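Local coordinates for CELL division protein FTSZ homolog 1 (Methanocaldococcus jannaschii, PDB 1W5B) that binds GTP and, as a member of the FtsZ family, probably polymerises into the contractile ring that marks the future division site, at residues 185-190 and 246-251; 196-201 and 270-275. One frame throughout, in Å; residues are numbered along the deposited sequence.

Interaction 1: residues 185-190 and 246-251; sequences DTLVVI and GGLAMI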
loop_
_atom_site.group_PDB
_atom_site.type_symbol
_atom_site.label_atom_id
_atom_site.label_comp_id
_atom_site.label_asym_id
_atom_site.label_seq_id
_atom_site.Cartn_x
_atom_site.Cartn_y
_atom_site.Cartn_z
ATOM N N ASP A 185 8.405 3.782 -7.213
ATOM C CA ASP A 185 9.347 2.691 -7.405
ATOM C C ASP A 185 8.499 1.420 -7.538
ATOM O O ASP A 185 8.813 0.535 -8.336
ATOM C CB ASP A 185 10.327 2.633 -6.228
ATOM C CG ASP A 185 11.191 3.888 -6.142
ATOM O OD1 ASP A 185 11.777 4.267 -7.179
ATOM O OD2 ASP A 185 11.283 4.501 -5.058
ATOM N N THR A 186 7.416 1.353 -6.762
ATOM C CA THR A 186 6.462 0.247 -6.842
ATOM C C THR A 186 5.064 0.843 -6.676
ATOM O O THR A 186 4.826 1.603 -5.744
ATOM C CB THR A 186 6.676 -0.819 -5.749
ATOM O OG1 THR A 186 8.004 -1.345 -5.845
ATOM C CG2 THR A 186 5.676 -1.981 -5.936
ATOM N N LEU A 187 4.155 0.509 -7.590
ATOM C CA LEU A 187 2.782 1.011 -7.551
ATOM C C LEU A 187 1.805 -0.153 -7.372
ATOM O O LEU A 187 1.558 -0.916 -8.301
ATOM C CB LEU A 187 2.457 1.760 -8.849
ATOM C CG LEU A 187 0.996 2.181 -9.076
ATOM C CD1 LEU A 187 0.438 2.880 -7.843
ATOM C CD2 LEU A 187 0.911 3.103 -10.289
ATOM N N VAL A 188 1.257 -0.292 -6.170
ATOM C CA VAL A 188 0.317 -1.368 -5.896
ATOM C C VAL A 188 -1.099 -0.867 -6.177
ATOM O O VAL A 188 -1.556 0.087 -5.555
ATOM C CB VAL A 188 0.413 -1.820 -4.434
ATOM C CG1 VAL A 188 -0.462 -3.035 -4.213
ATOM C CG2 VAL A 188 1.859 -2.130 -4.078
ATOM N N VAL A 189 -1.782 -1.508 -7.119
ATOM C CA VAL A 189 -3.134 -1.105 -7.486
ATOM C C VAL A 189 -4.182 -2.145 -7.104
ATOM O O VAL A 189 -4.077 -3.311 -7.486
ATOM C CB VAL A 189 -3.245 -0.853 -8.999
ATOM C CG1 VAL A 189 -4.578 -0.199 -9.312
ATOM C CG2 VAL A 189 -2.110 0.037 -9.463
ATOM N N ILE A 190 -5.199 -1.702 -6.366
ATOM C CA ILE A 190 -6.291 -2.561 -5.900
ATOM C C ILE A 190 -7.591 -2.133 -6.587
ATOM O O ILE A 190 -8.100 -1.036 -6.336
ATOM C CB ILE A 190 -6.482 -2.424 -4.375
ATOM C CG1 ILE A 190 -5.142 -2.604 -3.670
ATOM C CG2 ILE A 190 -7.488 -3.451 -3.879
ATOM C CD1 ILE A 190 -5.177 -2.331 -2.162
ATOM N N GLY A 246 9.941 -2.378 -8.465
ATOM C CA GLY A 246 8.767 -3.230 -8.468
ATOM C C GLY A 246 7.793 -2.954 -9.597
ATOM O O GLY A 246 7.003 -3.827 -9.969
ATOM N N GLY A 247 7.839 -1.748 -10.149
ATOM C CA GLY A 247 6.932 -1.416 -11.232
ATOM C C GLY A 247 5.480 -1.427 -10.777
ATOM O O GLY A 247 5.141 -0.843 -9.752
ATOM N N LEU A 248 4.629 -2.105 -11.538
ATOM C CA LEU A 248 3.205 -2.196 -11.233
ATOM C C LEU A 248 2.962 -3.481 -10.435
ATOM O O LEU A 248 3.402 -4.560 -10.831
ATOM C CB LEU A 248 2.411 -2.209 -12.545
ATOM C CG LEU A 248 0.894 -2.018 -12.580
ATOM C CD1 LEU A 248 0.198 -3.299 -12.174
ATOM C CD2 LEU A 248 0.508 -0.858 -11.679
ATOM N N ALA A 249 2.265 -3.361 -9.311
ATOM C CA ALA A 249 1.998 -4.518 -8.466
ATOM C C ALA A 249 0.526 -4.665 -8.101
ATOM O O ALA A 249 -0.228 -3.688 -8.081
ATOM C CB ALA A 249 2.845 -4.424 -7.186
ATOM N N MET A 250 0.125 -5.899 -7.812
ATOM C CA MET A 250 -1.248 -6.191 -7.419
ATOM C C MET A 250 -1.202 -7.138 -6.228
ATOM O O MET A 250 -0.217 -7.851 -6.030
ATOM C CB MET A 250 -2.024 -6.822 -8.576
ATOM C CG MET A 250 -2.331 -5.855 -9.700
ATOM S SD MET A 250 -3.550 -6.523 -10.834
ATOM C CE MET A 250 -3.036 -5.848 -12.332
ATOM N N ILE A 251 -2.266 -7.146 -5.434
ATOM C CA ILE A 251 -2.285 -7.980 -4.245
ATOM C C ILE A 251 -3.288 -9.117 -4.302
ATOM O O ILE A 251 -4.174 -9.155 -5.159
ATOM C CB ILE A 251 -2.622 -7.154 -2.992
ATOM C CG1 ILE A 251 -4.115 -6.798 -2.995
ATOM C CG2 ILE A 251 -1.806 -5.859 -2.976
ATOM C CD1 ILE A 251 -4.603 -6.198 -1.685
HETATM O O HOH W 1 -4.556 -5.771 -6.274
#

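Interaction 2: residues 196-201 and 270-275; sequences FEIVPN and LNSPLL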
loop_
_atom_site.group_PDB
_atom_site.type_symbol
_atom_site.label_atom_id
_atom_site.label_comp_id
_atom_site.label_asym_id
_atom_site.label_seq_id
_atom_site.Cartn_x
_atom_site.Cartn_y
_atom_site.Cartn_z
ATOM N N PHE A 196 -16.516 -7.230 -5.556
ATOM C CA PHE A 196 -17.815 -7.861 -5.754
ATOM C C PHE A 196 -17.673 -9.330 -6.148
ATOM O O PHE A 196 -18.641 -10.086 -6.108
ATOM C CB PHE A 196 -18.630 -7.108 -6.805
ATOM C CG PHE A 196 -19.299 -5.876 -6.275
ATOM C CD1 PHE A 196 -20.252 -5.969 -5.266
ATOM C CD2 PHE A 196 -18.974 -4.620 -6.776
ATOM C CE1 PHE A 196 -20.876 -4.823 -4.760
ATOM C CE2 PHE A 196 -19.591 -3.467 -6.279
ATOM C CZ PHE A 196 -20.543 -3.569 -5.269
ATOM N N GLU A 197 -16.463 -9.725 -6.533
ATOM C CA GLU A 197 -16.194 -11.112 -6.890
ATOM C C GLU A 197 -15.795 -11.880 -5.633
ATOM O O GLU A 197 -15.922 -13.099 -5.583
ATOM C CB GLU A 197 -15.084 -11.199 -7.940
ATOM C CG GLU A 197 -15.574 -11.017 -9.369
ATOM C CD GLU A 197 -14.477 -11.215 -10.398
ATOM O OE1 GLU A 197 -13.682 -12.170 -10.247
ATOM O OE2 GLU A 197 -14.413 -10.425 -11.365
ATOM N N ILE A 198 -15.315 -11.159 -4.621
ATOM C CA ILE A 198 -14.925 -11.773 -3.354
ATOM C C ILE A 198 -16.151 -11.972 -2.468
ATOM O O ILE A 198 -16.249 -12.963 -1.746
ATOM C CB ILE A 198 -13.911 -10.904 -2.582
ATOM C CG1 ILE A 198 -12.591 -10.834 -3.349
ATOM C CG2 ILE A 198 -13.667 -11.491 -1.193
ATOM C CD1 ILE A 198 -11.530 -10.023 -2.651
ATOM N N VAL A 199 -17.074 -11.016 -2.515
ATOM C CA VAL A 199 -18.307 -11.088 -1.737
ATOM C C VAL A 199 -19.465 -10.661 -2.643
ATOM O O VAL A 199 -19.874 -9.502 -2.653
ATOM C CB VAL A 199 -18.225 -10.181 -0.481
ATOM C CG1 VAL A 199 -17.782 -8.783 -0.870
ATOM C CG2 VAL A 199 -19.572 -10.139 0.223
ATOM N N PRO A 200 -20.006 -11.613 -3.426
ATOM C CA PRO A 200 -21.114 -11.422 -4.372
ATOM C C PRO A 200 -22.368 -10.744 -3.826
ATOM O O PRO A 200 -22.944 -9.881 -4.487
ATOM C CB PRO A 200 -21.402 -12.843 -4.856
ATOM C CG PRO A 200 -20.072 -13.513 -4.744
ATOM C CD PRO A 200 -19.590 -13.026 -3.404
ATOM N N ASN A 201 -22.798 -11.138 -2.632
ATOM C CA ASN A 201 -23.995 -10.552 -2.038
ATOM C C ASN A 201 -23.671 -9.379 -1.121
ATOM O O ASN A 201 -24.349 -9.157 -0.116
ATOM C CB ASN A 201 -24.780 -11.612 -1.258
ATOM C CG ASN A 201 -23.926 -12.338 -0.238
ATOM O OD1 ASN A 201 -23.143 -11.722 0.486
ATOM N ND2 ASN A 201 -24.083 -13.655 -0.167
ATOM N N LEU A 270 -3.605 -16.511 -3.882
ATOM C CA LEU A 270 -3.201 -16.708 -5.268
ATOM C C LEU A 270 -4.386 -16.695 -6.241
ATOM O O LEU A 270 -4.232 -16.319 -7.403
ATOM C CB LEU A 270 -2.442 -18.030 -5.404
ATOM C CG LEU A 270 -1.010 -18.060 -4.876
ATOM C CD1 LEU A 270 -0.539 -19.504 -4.754
ATOM C CD2 LEU A 270 -0.105 -17.257 -5.824
ATOM N N ASN A 271 -5.561 -17.102 -5.774
ATOM C CA ASN A 271 -6.745 -17.124 -6.635
ATOM C C ASN A 271 -7.614 -15.887 -6.453
ATOM O O ASN A 271 -8.675 -15.769 -7.065
ATOM C CB ASN A 271 -7.600 -18.366 -6.361
ATOM C CG ASN A 271 -6.943 -19.645 -6.836
ATOM O OD1 ASN A 271 -6.355 -20.389 -6.049
ATOM N ND2 ASN A 271 -7.032 -19.904 -8.133
ATOM N N SER A 272 -7.155 -14.963 -5.616
ATOM C CA SER A 272 -7.908 -13.747 -5.333
ATOM C C SER A 272 -8.246 -12.915 -6.564
ATOM O O SER A 272 -7.412 -12.725 -7.454
ATOM C CB SER A 272 -7.139 -12.877 -4.330
ATOM O OG SER A 272 -7.807 -11.649 -4.098
ATOM N N PRO A 273 -9.492 -12.430 -6.648
ATOM C CA PRO A 273 -9.846 -11.614 -7.813
ATOM C C PRO A 273 -9.109 -10.276 -7.786
ATOM O O PRO A 273 -9.007 -9.588 -8.803
ATOM C CB PRO A 273 -11.369 -11.460 -7.701
ATOM C CG PRO A 273 -11.675 -11.769 -6.267
ATOM C CD PRO A 273 -10.696 -12.858 -5.915
ATOM N N LEU A 274 -8.594 -9.906 -6.618
ATOM C CA LEU A 274 -7.849 -8.654 -6.500
ATOM C C LEU A 274 -6.571 -8.774 -7.329
ATOM O O LEU A 274 -6.062 -7.790 -7.857
ATOM C CB LEU A 274 -7.501 -8.381 -5.037
ATOM C CG LEU A 274 -8.412 -7.452 -4.231
ATOM C CD1 LEU A 274 -9.857 -7.667 -4.578
ATOM C CD2 LEU A 274 -8.160 -7.690 -2.741
ATOM N N LEU A 275 -6.073 -10.001 -7.444
ATOM C CA LEU A 275 -4.867 -10.290 -8.209
ATOM C C LEU A 275 -5.290 -10.573 -9.649
ATOM O O LEU A 275 -5.062 -11.660 -10.180
ATOM C CB LEU A 275 -4.172 -11.509 -7.602
ATOM C CG LEU A 275 -2.754 -11.847 -8.050
ATOM C CD1 LEU A 275 -1.828 -10.659 -7.794
ATOM C CD2 LEU A 275 -2.285 -13.076 -7.288
#

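Interaction 1: residues 185-190 and 246-251
Ala249 ties strand 249-256 to strand 186-191 with both of its backbone polar groups. Ala249 N donates to Leu187 O at 2.7 Å from above the carbonyl plane, while Ala249 O receives Val189 N at 2.8 Å. One rung earlier Leu187 N reaches Gly247 O at 2.7 Å in a nearly straight bond (165° at the hydrogen). In this short parallel ladder the last strand of the six-stranded parallel sheet of the GTPase domain pairs with the outermost strand 249-256 of the four-stranded C-terminal sheet. The axes of 186-190 and 249-251 run at 41° to each other, and at the next rung a water donates to Val189 O and accepts from Ile251 N.

Ile251 has CG1 set between its backbone N and carbonyl carbon (chi1 74°), which leaves CG2 beside the N. Ile251 CG2 and Val188 CG1 meet at a tight 3.4 Å, the two side chains roughly perpendicular. Ile251 CD1 reaches on to Ile190 CD1, and Val214 and Ala218 of helix 207-227 pack on both isoleucines. On the face of the sheet that carries Leu187, Val189 CG2 meets Leu248 CD2 at 3.5 Å, with Leu177 of helix 167-183 packed on Leu187 and Val189.

Thr186 CG2 lies against Ala249 CB at 3.9 Å, while OG1 passes over Gly246 CA and bonds to Met243 O. With an alanine here, Met243 O is likely to lose its hydroxyl mate and a gap to open beside the Ala249 methyl. At Gly246 any CB would run into Thr186 OG1.

Main-chain bonds and one bridging water make the clear polar links across a buried, largely apolar seam, whose one carboxylate, that of Asp185, turns to Lys148 and Thr154.

Interaction 2: residues 196-201 and 270-275
A carboxylate lies against a proline ring in this contact: Glu197 OE1 sits 3.5 Å from Pro273 CB, an apolar carbon, while OE2 makes a salt bridge with Lys194. The glutamate chain runs alongside the proline in the opposite sense, and Glu197 CB lies 3.7 Å from Pro273 CB. Lys194 touches Pro273 as well, and the proline is thus bordered by both members of the ion pair.

Ile198 brings its extended arm over the same turn. With CG1 beside its own backbone N (chi1 -66°) and chi2 near 180°, its CD1 is carried past the proline to the leucine that follows. Ile198 CD1 and Leu274 CD1 meet at 3.5 Å, closer than usual for such carbons, one side chain set across the other.

The receiving surface is fixed from within. Residues 272-275 form a type I turn closed by Leu275 N to Ser272 O at 3.0 Å, and Ser272 OG accepts from Leu274 N at 3.2 Å in an ST turn.

The contact is small and lies partly open to solvent, joining short helix 195-198 to the loop after helix 261-270. Behind that loop, Leu274 packs on strand 249-256 and Leu275 on both this strand and strand 331-338.

Interactions 1 and 2 bridge the same two parts of the chain, the GTPase domain and the C-terminal domain, with centres 18 Å apart. Strand 186-191 leads into helix 195-198 on one side; on the other, the turn 272-275 packs directly on strand 249-256, where Ile251 O lies 3.4 Å from Leu274 CB. Leu274 therefore connects the buried strand pairing with the more open contact at Ile198. Neither contact touches the nucleotide. The side chain of Ile190 in interaction 1 is about 9 Å from the bound GTP and about 10 Å from that of Asp212, a GTP-binding residue, whereas that of Leu274 in interaction 2 is about 12 Å from the nucleotide.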